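Local coordinates for protein putative glycosyltransferase (GalT1) (Streptococcus parasanguinis, PDB 4PHR) that binds UDP and manganese in a GT-D-fold domain and probably works as a glycosyltransferase within a longer protein, at residues H45-Q50 and L205-K210; I39-G44 and E54-R59; Q62-K67 and V74-V79. All blocks are in the same frame, centred on the assembly; numbering follows the deposited sequence.

Followed from the N terminus, the chain runs through helix 36-42, turns at its end into the 45-50 loop, and then enters helix 54-64. Contact 2 closes this short hairpin of helices. Helix 54-64 then leads to contact 3, which closes a second local loop against strand 72-76. Contacts 2 and 3, in series, thus fasten helix 54-64 to helix 36-42 and to the three-stranded sheet. Contact 1 spans far more sequence, so that it crosses contact 2 and encloses contact 3. The crossing is physical too, since CD1 of Leu-41 packs against both Ile-47 and Pro-207. Contact 1 joins that unit to helix 206-218, which follows strand 200-204 of the five-stranded sheet.

Contact 1: residues H45-Q50 and L205-K210; sequences HSIPYQ and LGPTAK. With UDP (uridine-5'-diphosphate), chain B.
Gln-50 and Thr-208 meet through a water molecule that three groups grip. The water donates to Gln-50 OE1 at 2.7 Å. It also donates to the uracil oxygen O4 of UDP, at 3.1 Å. Thr-208 OG1 in turn donates to the water at 2.7 Å, and loop, helix and base are joined in one network. Gln-50 reaches it with CG opposite the backbone N (chi1 180°) and a bend at chi2, a course that also lays CG 3.5 Å from CG of Pro-207. CD1 of Ile-47 touches the same corner of the ring, 4.2 Å from Pro-207 CG. Ile-47 to Gln-50 form a type II beta turn. In the GT-D fold of this domain, the turn supplies one wall of the nucleotide pocket and segment 205-210 another: CB of Tyr-49 flanks one face of the uracil at its rim, 3.8 Å from UDP C5. CD1 of Leu-205 flanks the other at the C2 carbonyl, 3.5 Å from UDP O2. Further along, Gly-206 N donates to UDP O5', with an N-H...acceptor angle of 142°. Lys-210 NZ bonds UDP O2A at 3.0 Å and forms a salt bridge with Asp-225, which probably helps to position the ammonium group.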
# COMPACT_ATOMS: atom_id res chain seq x y z
N HIS A 45 2.85 -18.84 -1.79
CA HIS A 45 2.67 -18.90 -0.34
C HIS A 45 1.53 -18.09 0.23
O HIS A 45 1.07 -17.12 -0.36
CB HIS A 45 3.95 -18.51 0.37
CG HIS A 45 5.03 -19.50 0.15
ND1 HIS A 45 5.74 -19.59 -1.03
CD2 HIS A 45 5.48 -20.51 0.94
CE1 HIS A 45 6.60 -20.59 -0.94
NE2 HIS A 45 6.47 -21.16 0.24
N SER A 46 1.07 -18.52 1.39
CA SER A 46 0.07 -17.77 2.12
C SER A 46 0.75 -16.71 2.97
O SER A 46 1.85 -16.92 3.47
CB SER A 46 -0.78 -18.71 2.97
OG SER A 46 -1.58 -19.52 2.13
N ILE A 47 0.10 -15.57 3.11
CA ILE A 47 0.72 -14.44 3.79
C ILE A 47 -0.24 -13.91 4.85
O ILE A 47 -1.40 -14.31 4.89
CB ILE A 47 1.08 -13.32 2.79
CG1 ILE A 47 -0.19 -12.64 2.24
CG2 ILE A 47 1.95 -13.88 1.67
CD1 ILE A 47 0.12 -11.41 1.41
N PRO A 48 0.24 -12.99 5.70
CA PRO A 48 -0.68 -12.41 6.67
C PRO A 48 -1.90 -11.82 5.97
O PRO A 48 -1.79 -11.05 5.02
CB PRO A 48 0.16 -11.31 7.34
CG PRO A 48 1.57 -11.81 7.20
CD PRO A 48 1.61 -12.48 5.85
N TYR A 49 -3.06 -12.21 6.45
CA TYR A 49 -4.34 -11.67 6.01
C TYR A 49 -4.76 -12.08 4.60
O TYR A 49 -5.80 -11.63 4.14
CB TYR A 49 -4.38 -10.14 6.17
CG TYR A 49 -4.03 -9.69 7.56
CD1 TYR A 49 -4.93 -9.86 8.61
CD2 TYR A 49 -2.81 -9.10 7.84
CE1 TYR A 49 -4.62 -9.45 9.89
CE2 TYR A 49 -2.49 -8.68 9.12
CZ TYR A 49 -3.40 -8.86 10.14
OH TYR A 49 -3.09 -8.45 11.41
N GLN A 50 -4.00 -12.95 3.94
CA GLN A 50 -4.46 -13.49 2.66
C GLN A 50 -3.87 -14.86 2.35
O GLN A 50 -2.67 -15.02 2.12
CB GLN A 50 -4.18 -12.52 1.50
CG GLN A 50 -4.64 -13.04 0.13
CD GLN A 50 -6.15 -13.24 0.05
OE1 GLN A 50 -6.93 -12.30 0.26
NE2 GLN A 50 -6.56 -14.46 -0.26
N LEU A 205 -5.92 -2.69 1.33
CA LEU A 205 -6.55 -4.00 1.25
C LEU A 205 -5.58 -5.10 0.82
O LEU A 205 -5.97 -6.03 0.11
CB LEU A 205 -7.79 -3.96 0.34
CG LEU A 205 -8.90 -4.96 0.69
CD1 LEU A 205 -9.62 -4.56 1.98
CD2 LEU A 205 -9.89 -5.09 -0.46
N GLY A 206 -4.33 -5.01 1.26
CA GLY A 206 -3.39 -6.08 1.00
C GLY A 206 -3.28 -6.42 -0.48
O GLY A 206 -3.34 -5.52 -1.32
N PRO A 207 -3.10 -7.72 -0.80
CA PRO A 207 -2.90 -8.08 -2.21
C PRO A 207 -4.13 -7.81 -3.07
O PRO A 207 -4.00 -7.53 -4.27
CB PRO A 207 -2.60 -9.59 -2.16
CG PRO A 207 -3.09 -10.03 -0.83
CD PRO A 207 -2.95 -8.87 0.10
N THR A 208 -5.31 -7.89 -2.47
CA THR A 208 -6.54 -7.63 -3.20
C THR A 208 -6.56 -6.19 -3.73
O THR A 208 -7.10 -5.92 -4.81
CB THR A 208 -7.77 -7.92 -2.32
OG1 THR A 208 -7.72 -9.28 -1.90
CG2 THR A 208 -9.06 -7.68 -3.10
N ALA A 209 -5.95 -5.28 -2.98
CA ALA A 209 -5.88 -3.87 -3.39
C ALA A 209 -5.22 -3.71 -4.76
O ALA A 209 -5.62 -2.86 -5.54
CB ALA A 209 -5.12 -3.04 -2.35
N LYS A 210 -4.22 -4.53 -5.06
CA LYS A 210 -3.48 -4.36 -6.31
C LYS A 210 -4.36 -4.73 -7.50
O LYS A 210 -4.34 -4.05 -8.55
CB LYS A 210 -2.19 -5.18 -6.30
CG LYS A 210 -1.17 -4.70 -5.25
CD LYS A 210 -1.44 -5.30 -3.88
CE LYS A 210 -0.39 -4.95 -2.82
NZ LYS A 210 -0.63 -3.68 -2.08
N1 UDP B . -6.18 -5.72 4.56
C2 UDP B . -7.52 -5.98 4.64
N3 UDP B . -8.02 -7.16 4.13
C4 UDP B . -7.18 -8.08 3.54
C5 UDP B . -5.81 -7.81 3.46
C6 UDP B . -5.32 -6.68 4.11
O2 UDP B . -8.29 -5.19 5.18
O4 UDP B . -7.67 -9.11 3.08
C1' UDP B . -5.69 -4.42 5.04
C2' UDP B . -4.96 -4.33 6.35
O2' UDP B . -5.87 -4.30 7.43
C3' UDP B . -4.23 -3.01 6.18
C4' UDP B . -3.91 -2.99 4.69
O4' UDP B . -4.73 -3.99 4.08
O3' UDP B . -5.10 -1.94 6.46
C5' UDP B . -2.44 -3.27 4.42
O5' UDP B . -2.23 -3.31 3.02
PA UDP B . -0.79 -3.62 2.37
O1A UDP B . -0.40 -5.01 2.69
O2A UDP B . -0.91 -3.29 0.93
O3A UDP B . 0.15 -2.59 3.18
PB UDP B . 1.72 -2.16 3.02
O1B UDP B . 2.43 -2.83 4.15
O2B UDP B . 1.69 -0.69 3.18
O3B UDP B . 2.22 -2.62 1.69
O HOH W 1 -6.36 -9.67 0.38

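Contact 2: residues I39-G44 and E54-R59; sequences IDLMTG and EKLAKR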
# COMPACT_ATOMS: atom_id res chain seq x y z
N ILE A 39 5.06 -10.83 -3.42
CA ILE A 39 6.02 -11.75 -4.02
C ILE A 39 5.85 -13.15 -3.43
O ILE A 39 5.88 -14.15 -4.16
CB ILE A 39 7.48 -11.28 -3.84
CG1 ILE A 39 7.63 -9.79 -4.15
CG2 ILE A 39 8.42 -12.14 -4.66
CD1 ILE A 39 7.11 -9.39 -5.48
N ASP A 40 5.65 -13.21 -2.11
CA ASP A 40 5.38 -14.49 -1.45
C ASP A 40 4.17 -15.17 -2.10
O ASP A 40 4.20 -16.35 -2.43
CB ASP A 40 5.10 -14.29 0.04
CG ASP A 40 6.34 -13.91 0.85
OD1 ASP A 40 6.18 -13.29 1.92
OD2 ASP A 40 7.47 -14.24 0.43
N LEU A 41 3.08 -14.41 -2.27
CA LEU A 41 1.86 -14.95 -2.87
C LEU A 41 2.08 -15.41 -4.31
O LEU A 41 1.65 -16.51 -4.70
CB LEU A 41 0.74 -13.91 -2.85
CG LEU A 41 -0.10 -13.77 -1.60
CD1 LEU A 41 -0.83 -12.45 -1.64
CD2 LEU A 41 -1.07 -14.92 -1.52
N MET A 42 2.72 -14.56 -5.11
CA MET A 42 2.96 -14.89 -6.52
C MET A 42 3.78 -16.17 -6.68
O MET A 42 3.66 -16.86 -7.69
CB MET A 42 3.64 -13.73 -7.26
CG MET A 42 2.68 -12.62 -7.68
SD MET A 42 3.45 -11.33 -8.67
CE MET A 42 4.39 -10.62 -7.35
N THR A 43 4.62 -16.48 -5.70
CA THR A 43 5.47 -17.66 -5.77
C THR A 43 4.90 -18.84 -4.99
O THR A 43 5.57 -19.86 -4.83
CB THR A 43 6.91 -17.35 -5.33
OG1 THR A 43 6.93 -16.92 -3.97
CG2 THR A 43 7.52 -16.25 -6.21
N GLY A 44 3.67 -18.70 -4.51
CA GLY A 44 2.93 -19.85 -4.00
C GLY A 44 2.70 -19.94 -2.51
O GLY A 44 2.36 -21.01 -2.00
N GLU A 54 -4.63 -19.10 -6.42
CA GLU A 54 -3.98 -19.15 -7.72
C GLU A 54 -4.42 -18.05 -8.67
O GLU A 54 -3.61 -17.52 -9.42
CB GLU A 54 -4.17 -20.53 -8.37
CG GLU A 54 -3.37 -20.71 -9.66
CD GLU A 54 -3.36 -22.15 -10.14
OE1 GLU A 54 -4.22 -22.94 -9.70
OE2 GLU A 54 -2.48 -22.49 -10.96
N LYS A 55 -5.71 -17.71 -8.65
CA LYS A 55 -6.20 -16.64 -9.51
C LYS A 55 -5.60 -15.30 -9.10
O LYS A 55 -5.22 -14.49 -9.95
CB LYS A 55 -7.73 -16.58 -9.47
CG LYS A 55 -8.42 -17.76 -10.14
CD LYS A 55 -9.94 -17.62 -10.07
CE LYS A 55 -10.62 -18.57 -11.05
NZ LYS A 55 -10.29 -19.99 -10.77
N LEU A 56 -5.52 -15.07 -7.80
CA LEU A 56 -4.89 -13.86 -7.28
C LEU A 56 -3.42 -13.81 -7.70
O LEU A 56 -2.93 -12.78 -8.18
CB LEU A 56 -5.02 -13.82 -5.76
CG LEU A 56 -4.29 -12.70 -5.02
CD1 LEU A 56 -4.67 -11.33 -5.57
CD2 LEU A 56 -4.57 -12.78 -3.52
N ALA A 57 -2.72 -14.93 -7.53
CA ALA A 57 -1.31 -14.98 -7.88
C ALA A 57 -1.10 -14.64 -9.36
O ALA A 57 -0.20 -13.88 -9.71
CB ALA A 57 -0.73 -16.36 -7.56
N LYS A 58 -1.93 -15.20 -10.23
CA LYS A 58 -1.85 -14.93 -11.65
C LYS A 58 -2.12 -13.46 -12.00
O LYS A 58 -1.39 -12.85 -12.79
CB LYS A 58 -2.79 -15.85 -12.43
CG LYS A 58 -2.79 -15.62 -13.92
CD LYS A 58 -3.69 -16.63 -14.62
CE LYS A 58 -3.80 -16.34 -16.11
NZ LYS A 58 -2.51 -16.57 -16.82
N ARG A 59 -3.15 -12.87 -11.39
CA ARG A 59 -3.44 -11.45 -11.62
C ARG A 59 -2.26 -10.58 -11.19
O ARG A 59 -1.87 -9.65 -11.91
CB ARG A 59 -4.71 -11.01 -10.87
CG ARG A 59 -6.00 -11.47 -11.52
CD ARG A 59 -6.18 -10.89 -12.94
NE ARG A 59 -6.48 -9.46 -12.95
CZ ARG A 59 -5.73 -8.53 -13.54
NH1 ARG A 59 -4.62 -8.87 -14.18
NH2 ARG A 59 -6.08 -7.26 -13.49
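The flat groups that Ala-57 and its partners bring together are peptide units, and aliphatic carbons meet them in two ways. The CB of Ala-57 points to helix 36-42 and comes over a face of the Leu-41–Met-42 peptide, 3.7 Å from the carbonyl O of Leu-41. In return, CG of Met-42 stands at the oxygen edge of the Ala-57 peptide, 3.7 Å from the carbonyl O of Ala-57. So small a side chain lets the backbones come very near, and CA of Met-42 and CA of Ala-57 are 4.5 Å apart. Beside this close approach the leucines meet through one methyl each: in Leu-56, chi1 of 174° turns CG away from the backbone N and swings CD2 to within 4.2 Å of Leu-41 CD1. The segments meet by van der Waals contact, without hydrogen bonds across. The first helix ends in a Schellman motif, with Gly-44 as the C-prime residue, Gly-44 N bonded to Leu-41 O and His-45 N to Asp-40 O. Around the pair, Phe-104 of helix 102-108 borders Met-42, while Pro-207 of the UDP-binding helix 206-218 packs on both Leu-41 and Leu-56, and Arg-59 forms a salt bridge with Asp-215 of that same helix.

Contact 3: residues Q62-K67 and V74-V79; sequences QILQTK and VCLPDV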
# COMPACT_ATOMS: atom_id res chain seq x y z
N GLN A 62 0.43 -10.67 -13.74
CA GLN A 62 0.04 -9.88 -14.90
C GLN A 62 0.21 -8.39 -14.65
O GLN A 62 0.72 -7.65 -15.48
CB GLN A 62 -1.41 -10.18 -15.28
CG GLN A 62 -1.64 -11.58 -15.79
CD GLN A 62 -3.10 -11.89 -15.97
OE1 GLN A 62 -3.97 -11.30 -15.31
NE2 GLN A 62 -3.40 -12.80 -16.88
N ILE A 63 -0.22 -7.94 -13.47
CA ILE A 63 -0.15 -6.52 -13.15
C ILE A 63 1.30 -6.05 -13.08
O ILE A 63 1.64 -4.97 -13.57
CB ILE A 63 -0.91 -6.22 -11.84
CG1 ILE A 63 -2.40 -6.53 -12.02
CG2 ILE A 63 -0.71 -4.77 -11.42
CD1 ILE A 63 -3.14 -6.78 -10.72
N LEU A 64 2.18 -6.89 -12.54
CA LEU A 64 3.59 -6.53 -12.42
C LEU A 64 4.24 -6.29 -13.79
O LEU A 64 5.22 -5.56 -13.91
CB LEU A 64 4.35 -7.61 -11.65
CG LEU A 64 5.84 -7.36 -11.42
CD1 LEU A 64 6.03 -6.08 -10.62
CD2 LEU A 64 6.45 -8.55 -10.71
N GLN A 65 3.68 -6.92 -14.83
CA GLN A 65 4.21 -6.77 -16.19
C GLN A 65 3.76 -5.47 -16.87
O GLN A 65 4.29 -5.10 -17.92
CB GLN A 65 3.80 -7.97 -17.06
CG GLN A 65 4.25 -9.31 -16.50
CD GLN A 65 5.75 -9.46 -16.46
OE1 GLN A 65 6.46 -9.02 -17.37
NE2 GLN A 65 6.26 -10.08 -15.40
N THR A 66 2.80 -4.79 -16.27
CA THR A 66 2.27 -3.54 -16.81
C THR A 66 3.30 -2.43 -16.73
O THR A 66 3.89 -2.22 -15.67
CB THR A 66 1.04 -3.05 -16.02
OG1 THR A 66 0.17 -4.14 -15.74
CG2 THR A 66 0.29 -1.98 -16.81
N LYS A 67 3.51 -1.72 -17.83
CA LYS A 67 4.43 -0.60 -17.83
C LYS A 67 3.85 0.55 -17.02
O LYS A 67 2.64 0.80 -17.04
CB LYS A 67 4.70 -0.15 -19.27
CG LYS A 67 6.07 0.47 -19.48
CD LYS A 67 7.16 -0.58 -19.42
CE LYS A 67 7.98 -0.57 -20.70
NZ LYS A 67 9.11 -1.54 -20.66
N VAL A 74 3.60 1.60 -11.21
CA VAL A 74 3.82 0.30 -10.59
C VAL A 74 5.03 0.42 -9.67
O VAL A 74 6.08 0.89 -10.10
CB VAL A 74 4.06 -0.80 -11.65
CG1 VAL A 74 4.36 -2.14 -10.98
CG2 VAL A 74 2.85 -0.91 -12.58
N CYS A 75 4.88 -0.01 -8.41
CA CYS A 75 5.90 0.26 -7.39
C CYS A 75 6.54 -1.00 -6.84
O CYS A 75 5.89 -2.04 -6.75
CB CYS A 75 5.28 1.04 -6.21
SG CYS A 75 4.50 2.58 -6.68
N LEU A 76 7.82 -0.89 -6.47
CA LEU A 76 8.57 -1.95 -5.80
C LEU A 76 9.18 -1.43 -4.51
O LEU A 76 9.30 -0.22 -4.32
CB LEU A 76 9.71 -2.41 -6.70
CG LEU A 76 9.45 -3.56 -7.67
CD1 LEU A 76 8.06 -3.57 -8.22
CD2 LEU A 76 10.51 -3.55 -8.78
N PRO A 77 9.58 -2.33 -3.61
CA PRO A 77 10.27 -1.86 -2.41
C PRO A 77 11.53 -1.07 -2.78
O PRO A 77 12.29 -1.47 -3.65
CB PRO A 77 10.62 -3.17 -1.68
CG PRO A 77 9.61 -4.19 -2.20
CD PRO A 77 9.46 -3.80 -3.65
N ASP A 78 11.75 0.05 -2.10
CA ASP A 78 12.86 0.93 -2.46
C ASP A 78 14.09 0.51 -1.67
O ASP A 78 14.49 1.17 -0.71
CB ASP A 78 12.46 2.39 -2.18
CG ASP A 78 13.52 3.38 -2.62
OD1 ASP A 78 14.53 2.97 -3.22
OD2 ASP A 78 13.32 4.59 -2.36
N VAL A 79 14.68 -0.62 -2.07
CA VAL A 79 15.70 -1.28 -1.26
C VAL A 79 16.90 -1.72 -2.09
O VAL A 79 17.82 -2.36 -1.58
CB VAL A 79 15.13 -2.52 -0.54
CG1 VAL A 79 14.01 -2.12 0.41
CG2 VAL A 79 14.65 -3.55 -1.54
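Leu-64 and Leu-76 set their side chains at about a right angle to each other, one coming from segment 62-67 and the other from a strand. Their CD1 methyls make the meeting point, with Leu-64 CD1 lying 4.0 Å from Leu-76 CD1. The CB of Leu-64 does not aim at the strand; the turn of its first torsion, which puts CG opposite the backbone N (chi1 -179°), brings the branch nearer. Leu-76 likewise bends inward toward the helix, with its first two torsions both away from the usual staggered values.

Val-74, two residues earlier on the same side of the strand, does point at the helical segment, and it divides its branches between two neighbours. Its CG1 faces the leucine, 4.3 Å from Leu-64 CD1. Its CG2 presses instead on the backbone beyond the helix, 3.5 Å from Thr-66 O. Val-74 is the residue most covered by this contact, and Cys-75 between the two turns its side chain away, as alternation in a strand requires.

The backbone that receives CG2 is held by a bifurcated acceptor. Thr-66 OG1 donates to Ile-63 O at 2.7 Å. Thr-66 N donates to the same Ile-63 O at 2.9 Å, from the same face of the carbonyl plane. The hydroxyl is tilted 27° from that plane. Two bonds on one oxygen tie Thr-66 back to Ile-63.

Strand 72-76 is the central member of a parallel three-stranded sheet, between 30-33 and 115-116. The parallel neighbours 30-33 and 72-76, joined through helices 36-42 and 54-64, make a beta-alpha-beta crossover within the GT-D fold, and this packing sets helix 54-64 against the sheet.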